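Local coordinates for protein xylooligosaccharide oxidase (Myceliophthora thermophila, PDB 5L6G) that oxidises the C1 hydroxyl of xylooligosaccharides and related sugars to lactones with a bicovalently bound FAD, reducing molecular oxygen to hydrogen peroxide, at residues A25-C30 against A81-K86; K345-S350 against G431-F436; S350-D355 against G438-S443. All coordinates share one frame; numbering follows the deposited sequence.

Contact 1: A25-C30 against A81-K86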
loop_
_atom_site.group_PDB
_atom_site.type_symbol
_atom_site.label_atom_id
_atom_site.label_comp_id
_atom_site.label_asym_id
_atom_site.label_seq_id
_atom_site.Cartn_x
_atom_site.Cartn_y
_atom_site.Cartn_z
ATOM N N ALA A 25 19.207 16.252 -23.279
ATOM C CA ALA A 25 18.240 15.699 -24.263
ATOM C C ALA A 25 17.015 16.608 -24.377
ATOM O O ALA A 25 16.924 17.618 -23.668
ATOM C CB ALA A 25 17.830 14.294 -23.874
ATOM N N ALA A 26 16.093 16.264 -25.282
ATOM C CA ALA A 26 14.911 17.099 -25.517
ATOM C C ALA A 26 14.065 17.294 -24.240
ATOM O O ALA A 26 13.558 18.378 -23.983
ATOM C CB ALA A 26 14.074 16.504 -26.633
ATOM N N ILE A 27 13.942 16.267 -23.420
ATOM C CA ILE A 27 13.127 16.389 -22.193
ATOM C C ILE A 27 13.760 17.423 -21.251
ATOM O O ILE A 27 13.064 18.177 -20.587
ATOM C CB ILE A 27 12.931 15.043 -21.476
ATOM C CG1 ILE A 27 11.906 15.149 -20.345
ATOM C CG2 ILE A 27 14.249 14.530 -20.894
ATOM C CD1 ILE A 27 10.537 15.636 -20.770
ATOM N N ASP A 28 15.086 17.478 -21.234
ATOM C CA ASP A 28 15.800 18.388 -20.330
ATOM C C ASP A 28 15.614 19.821 -20.768
ATOM O O ASP A 28 15.334 20.702 -19.966
ATOM C CB ASP A 28 17.272 18.023 -20.287
ATOM C CG ASP A 28 17.485 16.593 -19.927
ATOM O OD1 ASP A 28 17.214 16.237 -18.762
ATOM O OD2 ASP A 28 17.886 15.804 -20.820
ATOM N N GLU A 29 15.761 20.036 -22.065
ATOM C CA GLU A 29 15.551 21.340 -22.647
ATOM C C GLU A 29 14.109 21.800 -22.480
ATOM O O GLU A 29 13.869 22.972 -22.231
ATOM C CB GLU A 29 15.921 21.316 -24.123
ATOM C CG GLU A 29 17.389 21.047 -24.384
ATOM C CD GLU A 29 18.321 21.904 -23.527
ATOM O OE1 GLU A 29 18.137 23.150 -23.473
ATOM O OE2 GLU A 29 19.243 21.314 -22.899
ATOM N N CYS A 30 13.155 20.888 -22.633
ATOM C CA CYS A 30 11.740 21.256 -22.464
ATOM C C CYS A 30 11.493 21.758 -21.035
ATOM O O CYS A 30 10.879 22.800 -20.810
ATOM C CB CYS A 30 10.819 20.067 -22.737
ATOM S SG CYS A 30 9.092 20.570 -22.801
ATOM N N ALA A 81 4.735 14.792 -22.665
ATOM C CA ALA A 81 3.821 14.607 -23.787
ATOM C C ALA A 81 4.400 15.173 -25.087
ATOM O O ALA A 81 4.347 14.517 -26.122
ATOM C CB ALA A 81 2.483 15.253 -23.500
ATOM N N GLU A 82 4.898 16.405 -25.025
ATOM C CA GLU A 82 5.455 17.086 -26.184
ATOM C C GLU A 82 6.705 16.377 -26.731
ATOM O O GLU A 82 6.856 16.210 -27.939
ATOM C CB GLU A 82 5.740 18.560 -25.811
ATOM C CG GLU A 82 6.537 19.390 -26.803
ATOM C CD GLU A 82 6.754 20.813 -26.290
ATOM O OE1 GLU A 82 5.969 21.262 -25.415
ATOM O OE2 GLU A 82 7.721 21.466 -26.743
ATOM N N VAL A 83 7.595 15.982 -25.830
ATOM C CA VAL A 83 8.872 15.371 -26.188
ATOM C C VAL A 83 8.689 13.909 -26.598
ATOM O O VAL A 83 9.387 13.420 -27.497
ATOM C CB VAL A 83 9.860 15.530 -25.011
ATOM C CG1 VAL A 83 11.003 14.539 -25.057
ATOM C CG2 VAL A 83 10.380 16.956 -24.982
ATOM N N GLY A 84 7.756 13.215 -25.944
ATOM C CA GLY A 84 7.419 11.853 -26.321
ATOM C C GLY A 84 8.161 10.864 -25.463
ATOM O O GLY A 84 8.779 9.929 -25.964
ATOM N N VAL A 85 8.111 11.085 -24.151
ATOM C CA VAL A 85 8.617 10.141 -23.187
ATOM C C VAL A 85 7.485 9.910 -22.188
ATOM O O VAL A 85 6.543 10.697 -22.095
ATOM C CB VAL A 85 9.923 10.621 -22.483
ATOM C CG1 VAL A 85 11.066 10.799 -23.500
ATOM C CG2 VAL A 85 9.711 11.914 -21.702
ATOM N N LYS A 86 7.557 8.798 -21.485
ATOM C CA LYS A 86 6.576 8.472 -20.475
ATOM C C LYS A 86 6.925 9.253 -19.220
ATOM O O LYS A 86 8.068 9.700 -19.073
ATOM C CB LYS A 86 6.583 6.975 -20.202
ATOM C CG LYS A 86 6.277 6.130 -21.421
ATOM C CD LYS A 86 4.925 6.449 -22.027
ATOM C CE LYS A 86 4.617 5.491 -23.173
ATOM N NZ LYS A 86 3.266 5.705 -23.770
#
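The first turn of helix 26-33 lies against the C-terminal end of helix 70-83, closest in backbone at Ile27 and Val83, whose CA atoms are 5.9 Å apart. This is a surface helix pair braced by a disulfide, with helix 70-83 in the FAD-binding PCMH-type region: Cys30 SG is bonded to Cys79, one turn back on the longer helix. Between the two segments there is no hydrogen bond, and the fit is apolar. Val83 carries most of the contact, its two methyls doing different work. CG1, anti to the backbone N (chi1 159°), approaches Ala26 CB at 4.0 Å and Ile27 CB, while CG2 rests on the Ala26 carbonyl O at 3.6 Å and also meets Cys30 CB. Gly84, with positive phi (97°), follows the last helical residue, and the chain turns so that Val85 comes round to Ile27. Asp28 OD2 accepts from Ala25 N at 2.8 Å on its anti lone pair, tying the first modelled residue to the first turn. Ile27 also touches Ala63 of strand 63-65, linking the pair to its mixed sheet. Its CG1 branch is anti to the backbone N (chi1 -171°) and carries CD1 to 3.9 Å from Val85 CG2.

Contact 2: K345-S350 against G431-F436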
loop_
_atom_site.group_PDB
_atom_site.type_symbol
_atom_site.label_atom_id
_atom_site.label_comp_id
_atom_site.label_asym_id
_atom_site.label_seq_id
_atom_site.Cartn_x
_atom_site.Cartn_y
_atom_site.Cartn_z
ATOM N N LYS A 345 5.484 -10.718 -2.898
ATOM C CA LYS A 345 4.218 -11.036 -3.520
ATOM C C LYS A 345 3.120 -10.677 -2.533
ATOM O O LYS A 345 3.368 -10.403 -1.330
ATOM C CB LYS A 345 4.141 -12.516 -3.908
ATOM C CG LYS A 345 5.176 -12.963 -4.924
ATOM C CD LYS A 345 4.944 -14.378 -5.455
ATOM C CE LYS A 345 3.906 -14.463 -6.568
ATOM N NZ LYS A 345 4.358 -14.006 -7.917
ATOM N N SER A 346 1.905 -10.631 -3.058
ATOM C CA SER A 346 0.744 -10.415 -2.241
ATOM C C SER A 346 -0.375 -11.335 -2.656
ATOM O O SER A 346 -0.313 -12.016 -3.707
ATOM C CB SER A 346 0.287 -8.968 -2.413
ATOM O OG SER A 346 -0.373 -8.801 -3.644
ATOM N N LEU A 347 -1.401 -11.348 -1.820
ATOM C CA LEU A 347 -2.624 -12.019 -2.110
ATOM C C LEU A 347 -3.731 -11.364 -1.305
ATOM O O LEU A 347 -3.497 -10.753 -0.252
ATOM C CB LEU A 347 -2.574 -13.497 -1.685
ATOM C CG LEU A 347 -2.141 -14.593 -2.644
ATOM C CD1 LEU A 347 -2.201 -15.905 -1.877
ATOM C CD2 LEU A 347 -3.018 -14.690 -3.860
ATOM N N VAL A 348 -4.929 -11.509 -1.847
ATOM C CA VAL A 348 -6.170 -11.315 -1.124
ATOM C C VAL A 348 -6.915 -12.620 -1.326
ATOM O O VAL A 348 -6.976 -13.135 -2.444
ATOM C CB VAL A 348 -6.983 -10.157 -1.705
ATOM C CG1 VAL A 348 -8.336 -10.034 -1.011
ATOM C CG2 VAL A 348 -6.195 -8.859 -1.568
ATOM N N THR A 349 -7.427 -13.197 -0.251
ATOM C CA THR A 349 -8.168 -14.428 -0.367
ATOM C C THR A 349 -9.426 -14.376 0.505
ATOM O O THR A 349 -9.543 -13.585 1.455
ATOM C CB THR A 349 -7.367 -15.697 0.058
ATOM O OG1 THR A 349 -7.288 -15.788 1.491
ATOM C CG2 THR A 349 -5.978 -15.807 -0.553
ATOM N N SER A 350 -10.350 -15.251 0.157
ATOM C CA SER A 350 -11.446 -15.638 1.034
ATOM C C SER A 350 -10.892 -16.475 2.181
ATOM O O SER A 350 -9.679 -16.631 2.323
ATOM C CB SER A 350 -12.434 -16.471 0.220
ATOM O OG SER A 350 -11.774 -17.621 -0.310
ATOM N N GLY A 431 6.052 -20.337 -5.607
ATOM C CA GLY A 431 5.536 -21.633 -5.248
ATOM C C GLY A 431 4.547 -21.509 -4.098
ATOM O O GLY A 431 3.541 -22.218 -4.051
ATOM N N TRP A 432 4.827 -20.596 -3.179
ATOM C CA TRP A 432 3.950 -20.415 -2.030
ATOM C C TRP A 432 2.598 -19.891 -2.491
ATOM O O TRP A 432 1.558 -20.381 -2.057
ATOM C CB TRP A 432 4.554 -19.444 -1.013
ATOM C CG TRP A 432 4.139 -19.753 0.386
ATOM C CD1 TRP A 432 3.136 -20.565 0.776
ATOM C CD2 TRP A 432 4.737 -19.245 1.578
ATOM N NE1 TRP A 432 3.074 -20.626 2.158
ATOM C CE2 TRP A 432 4.052 -19.817 2.670
ATOM C CE3 TRP A 432 5.799 -18.381 1.828
ATOM C CZ2 TRP A 432 4.395 -19.547 3.991
ATOM C CZ3 TRP A 432 6.130 -18.104 3.143
ATOM C CH2 TRP A 432 5.438 -18.686 4.204
ATOM N N VAL A 433 2.608 -18.922 -3.408
ATOM C CA VAL A 433 1.349 -18.387 -3.912
ATOM C C VAL A 433 0.544 -19.466 -4.656
ATOM O O VAL A 433 -0.673 -19.580 -4.470
ATOM C CB VAL A 433 1.566 -17.115 -4.758
ATOM C CG1 VAL A 433 0.310 -16.739 -5.503
ATOM C CG2 VAL A 433 1.974 -15.973 -3.846
ATOM N N HIS A 434 1.235 -20.282 -5.441
ATOM C CA HIS A 434 0.607 -21.420 -6.111
ATOM C C HIS A 434 -0.131 -22.359 -5.146
ATOM O O HIS A 434 -1.162 -22.909 -5.491
ATOM C CB HIS A 434 1.638 -22.212 -6.884
ATOM C CG HIS A 434 1.048 -23.227 -7.814
ATOM N ND1 HIS A 434 0.603 -22.903 -9.078
ATOM C CD2 HIS A 434 0.874 -24.564 -7.684
ATOM C CE1 HIS A 434 0.157 -23.994 -9.679
ATOM N NE2 HIS A 434 0.313 -25.016 -8.857
ATOM N N ALA A 435 0.392 -22.529 -3.935
ATOM C CA ALA A 435 -0.267 -23.362 -2.929
ATOM C C ALA A 435 -1.639 -22.797 -2.553
ATOM O O ALA A 435 -2.541 -23.554 -2.191
ATOM C CB ALA A 435 0.601 -23.513 -1.675
ATOM N N PHE A 436 -1.801 -21.480 -2.618
ATOM C CA PHE A 436 -3.108 -20.863 -2.376
ATOM C C PHE A 436 -3.989 -20.969 -3.614
ATOM O O PHE A 436 -5.130 -21.445 -3.561
ATOM C CB PHE A 436 -2.994 -19.369 -2.006
ATOM C CG PHE A 436 -2.317 -19.072 -0.687
ATOM C CD1 PHE A 436 -0.933 -19.022 -0.586
ATOM C CD2 PHE A 436 -3.073 -18.744 0.441
ATOM C CE1 PHE A 436 -0.318 -18.684 0.596
ATOM C CE2 PHE A 436 -2.467 -18.403 1.631
ATOM C CZ PHE A 436 -1.090 -18.377 1.721
#
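One face of the Phe436 ring is covered by a methyl of Leu347: CD1 stands 3.4 Å above the ring plane, displaced toward the rim, in a CH-pi contact 3.7 Å from the centroid. The carbon directly beneath it is CG, so the methyl sits over the root of the ring and also brushes Phe436 CB. At the edge, in the plane, lies Val433 O from the preceding turn of the same helix; Thr349 CG2 comes in obliquely at 4.2 Å from Phe436 CD2, and Tyr411 of the neighbouring strand meets the ring edge-to-face. With CG anti to its own carbonyl carbon (chi1 -66°), the phenyl group is directed from the helix into this setting. The other branch of Leu347, CD2, turns to Val433 CG1, so one leucine spans two helical residues.

Farther back along the strand the aliphatic part of Lys345 crosses Val433, with CD and CE both 3.7 Å from CG2. The lysine chain bends at chi3 and chi4, and its NZ forms salt bridges with Asp453 and Asp430 and a hydrogen bond with Tyr343, giving the buried ammonium group several polar partners. This end of the contact is about 7 Å from bound xylose, measured from the lysine side chain.

Alternate strand residues thus face helix 426-437, whose segment runs nearly parallel to the strand, at 11° and 9.6 Å between axes: the packing of a helix on one face of an antiparallel sheet, here in the substrate-binding half of the oxidase.

Contact 3: S350-D355 against G438-S443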
loop_
_atom_site.group_PDB
_atom_site.type_symbol
_atom_site.label_atom_id
_atom_site.label_comp_id
_atom_site.label_asym_id
_atom_site.label_seq_id
_atom_site.Cartn_x
_atom_site.Cartn_y
_atom_site.Cartn_z
ATOM N N SER A 350 -10.350 -15.251 0.157
ATOM C CA SER A 350 -11.446 -15.638 1.034
ATOM C C SER A 350 -10.892 -16.475 2.181
ATOM O O SER A 350 -9.679 -16.631 2.323
ATOM C CB SER A 350 -12.434 -16.471 0.220
ATOM O OG SER A 350 -11.774 -17.621 -0.310
ATOM N N ALA A 351 -11.779 -17.030 3.000
ATOM C CA ALA A 351 -11.383 -18.153 3.844
ATOM C C ALA A 351 -10.808 -19.253 2.936
ATOM O O ALA A 351 -11.155 -19.362 1.769
ATOM C CB ALA A 351 -12.549 -18.671 4.655
ATOM N N LEU A 352 -9.903 -20.044 3.478
ATOM C CA LEU A 352 -9.222 -21.077 2.715
ATOM C C LEU A 352 -9.817 -22.445 3.034
ATOM O O LEU A 352 -10.020 -22.773 4.195
ATOM C CB LEU A 352 -7.741 -21.066 3.089
ATOM C CG LEU A 352 -7.027 -19.740 2.811
ATOM C CD1 LEU A 352 -5.559 -19.823 3.172
ATOM C CD2 LEU A 352 -7.207 -19.341 1.373
ATOM N N PRO A 353 -10.112 -23.243 2.004
ATOM C CA PRO A 353 -10.516 -24.593 2.272
ATOM C C PRO A 353 -9.365 -25.370 2.941
ATOM O O PRO A 353 -8.198 -25.042 2.723
ATOM C CB PRO A 353 -10.892 -25.140 0.894
ATOM C CG PRO A 353 -10.300 -24.248 -0.095
ATOM C CD PRO A 353 -10.014 -22.940 0.565
ATOM N N PRO A 354 -9.689 -26.343 3.793
ATOM C CA PRO A 354 -8.642 -27.068 4.517
ATOM C C PRO A 354 -7.570 -27.713 3.622
ATOM O O PRO A 354 -6.424 -27.755 4.016
ATOM C CB PRO A 354 -9.432 -28.111 5.292
ATOM C CG PRO A 354 -10.707 -27.404 5.607
ATOM C CD PRO A 354 -11.028 -26.618 4.364
ATOM N N ASP A 355 -7.956 -28.179 2.438
ATOM C CA ASP A 355 -7.011 -28.711 1.441
ATOM C C ASP A 355 -5.944 -27.669 1.065
ATOM O O ASP A 355 -4.759 -28.000 0.956
ATOM C CB ASP A 355 -7.752 -29.216 0.182
ATOM C CG ASP A 355 -8.904 -28.273 -0.272
ATOM O OD1 ASP A 355 -9.923 -28.186 0.461
ATOM O OD2 ASP A 355 -8.801 -27.642 -1.348
ATOM N N GLY A 438 -4.010 -22.626 -6.411
ATOM C CA GLY A 438 -4.380 -23.926 -6.959
ATOM C C GLY A 438 -5.733 -24.411 -6.464
ATOM O O GLY A 438 -6.423 -25.159 -7.161
ATOM N N GLY A 439 -6.138 -23.967 -5.274
ATOM C CA GLY A 439 -7.371 -24.427 -4.674
ATOM C C GLY A 439 -8.451 -23.379 -4.531
ATOM O O GLY A 439 -9.439 -23.633 -3.859
ATOM N N LEU A 440 -8.283 -22.213 -5.162
ATOM C CA LEU A 440 -9.280 -21.142 -5.098
ATOM C C LEU A 440 -9.681 -20.727 -6.509
ATOM O O LEU A 440 -8.805 -20.561 -7.370
ATOM C CB LEU A 440 -8.709 -19.928 -4.385
ATOM C CG LEU A 440 -8.228 -20.127 -2.945
ATOM C CD1 LEU A 440 -7.461 -18.903 -2.492
ATOM C CD2 LEU A 440 -9.395 -20.395 -2.027
ATOM N N ASP A 441 -10.976 -20.555 -6.759
ATOM C CA ASP A 441 -11.409 -19.978 -8.022
ATOM C C ASP A 441 -10.857 -18.549 -8.096
ATOM O O ASP A 441 -10.582 -17.921 -7.076
ATOM C CB ASP A 441 -12.930 -19.907 -8.136
ATOM C CG ASP A 441 -13.385 -19.461 -9.525
ATOM O OD1 ASP A 441 -13.292 -20.316 -10.424
ATOM O OD2 ASP A 441 -13.803 -18.272 -9.741
ATOM N N SER A 442 -10.745 -18.031 -9.313
ATOM C CA SER A 442 -10.259 -16.675 -9.518
ATOM C C SER A 442 -11.182 -15.611 -8.927
ATOM O O SER A 442 -10.761 -14.500 -8.701
ATOM C CB SER A 442 -10.048 -16.428 -11.010
ATOM O OG SER A 442 -11.272 -16.639 -11.697
ATOM N N SER A 443 -12.435 -15.944 -8.683
ATOM C CA SER A 443 -13.329 -15.059 -7.942
ATOM C C SER A 443 -13.017 -14.988 -6.447
ATOM O O SER A 443 -13.581 -14.146 -5.737
ATOM C CB SER A 443 -14.788 -15.493 -8.144
ATOM O OG SER A 443 -15.037 -16.707 -7.476
HETATM O O HOH W 1 -10.301 -26.006 -3.117
#
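The turn that leads from strand 341-349 into helix 354-368 is packed here against the loop joining helix 426-437 to strand 445-446, a meeting of two connections between strand and helix, remote from the substrate and flavin sites. Leu440 is the wedge. Its CD2 meets Pro353 CD at 3.7 Å and also approaches Ser350 OG, whereas CD1 crosses to Leu352 CD2 at 3.9 Å. The two leucines share a first torsion, CG anti to the carbonyl carbon (chi1 near -60° in each), and in both the branched end comes closer to the other segment than the start of the side chain does.

Ser350 OG donates to Ala351 O at 2.8 Å, tilted 25° from that carbonyl plane. An alanine here would lose this bond and the oxygen facing Leu440 CD2, and the Ala351 carbonyl is likely to be held less firmly in the turn.

Beyond the leucine, Pro353 CG rests near Gly439 O. A water bridges the same carbonyl to the first turn of helix 354-368, donating to Gly439 O at 2.6 Å and to Asp355 OD2 at 2.8 Å. Farther along the loop, Asp441 OD2 receives both Ser443 N and Ser443 OG, from opposite faces of the carboxylate; the N-H bond is nearly straight at 167°. Outside the two segments, Gln257 NE2 donates to Leu352 O and Trp253 touches the Leu352 side chain, tying the turn to helix 246-261. Pro353 occupies the N-cap position of helix 354-368, while the bond from Ser443 N to Asp441 OD2 closes an Asx turn in the facing loop.

Contact 1 closes early in the chain, and contacts 2 and 3 both open much later. It lies in the FAD-binding half, its centre 40 Å from that of contact 2 and 47 Å from that of contact 3, with no touch. Contacts 2 and 3, by contrast, are neighbours, 9 Å between centres: they share Ser350, and their segments alternate along the chain. Strand 341-349, in the eight-stranded antiparallel sheet, is followed, after a short turn, by helix 354-368, while helix 426-437 passes into the loop facing that turn. Phe436 CE2 meets Leu352 CD1 at 3.7 Å, so the two interfaces form one packed region of the substrate side, contact 2 reaching close to the bound xylose.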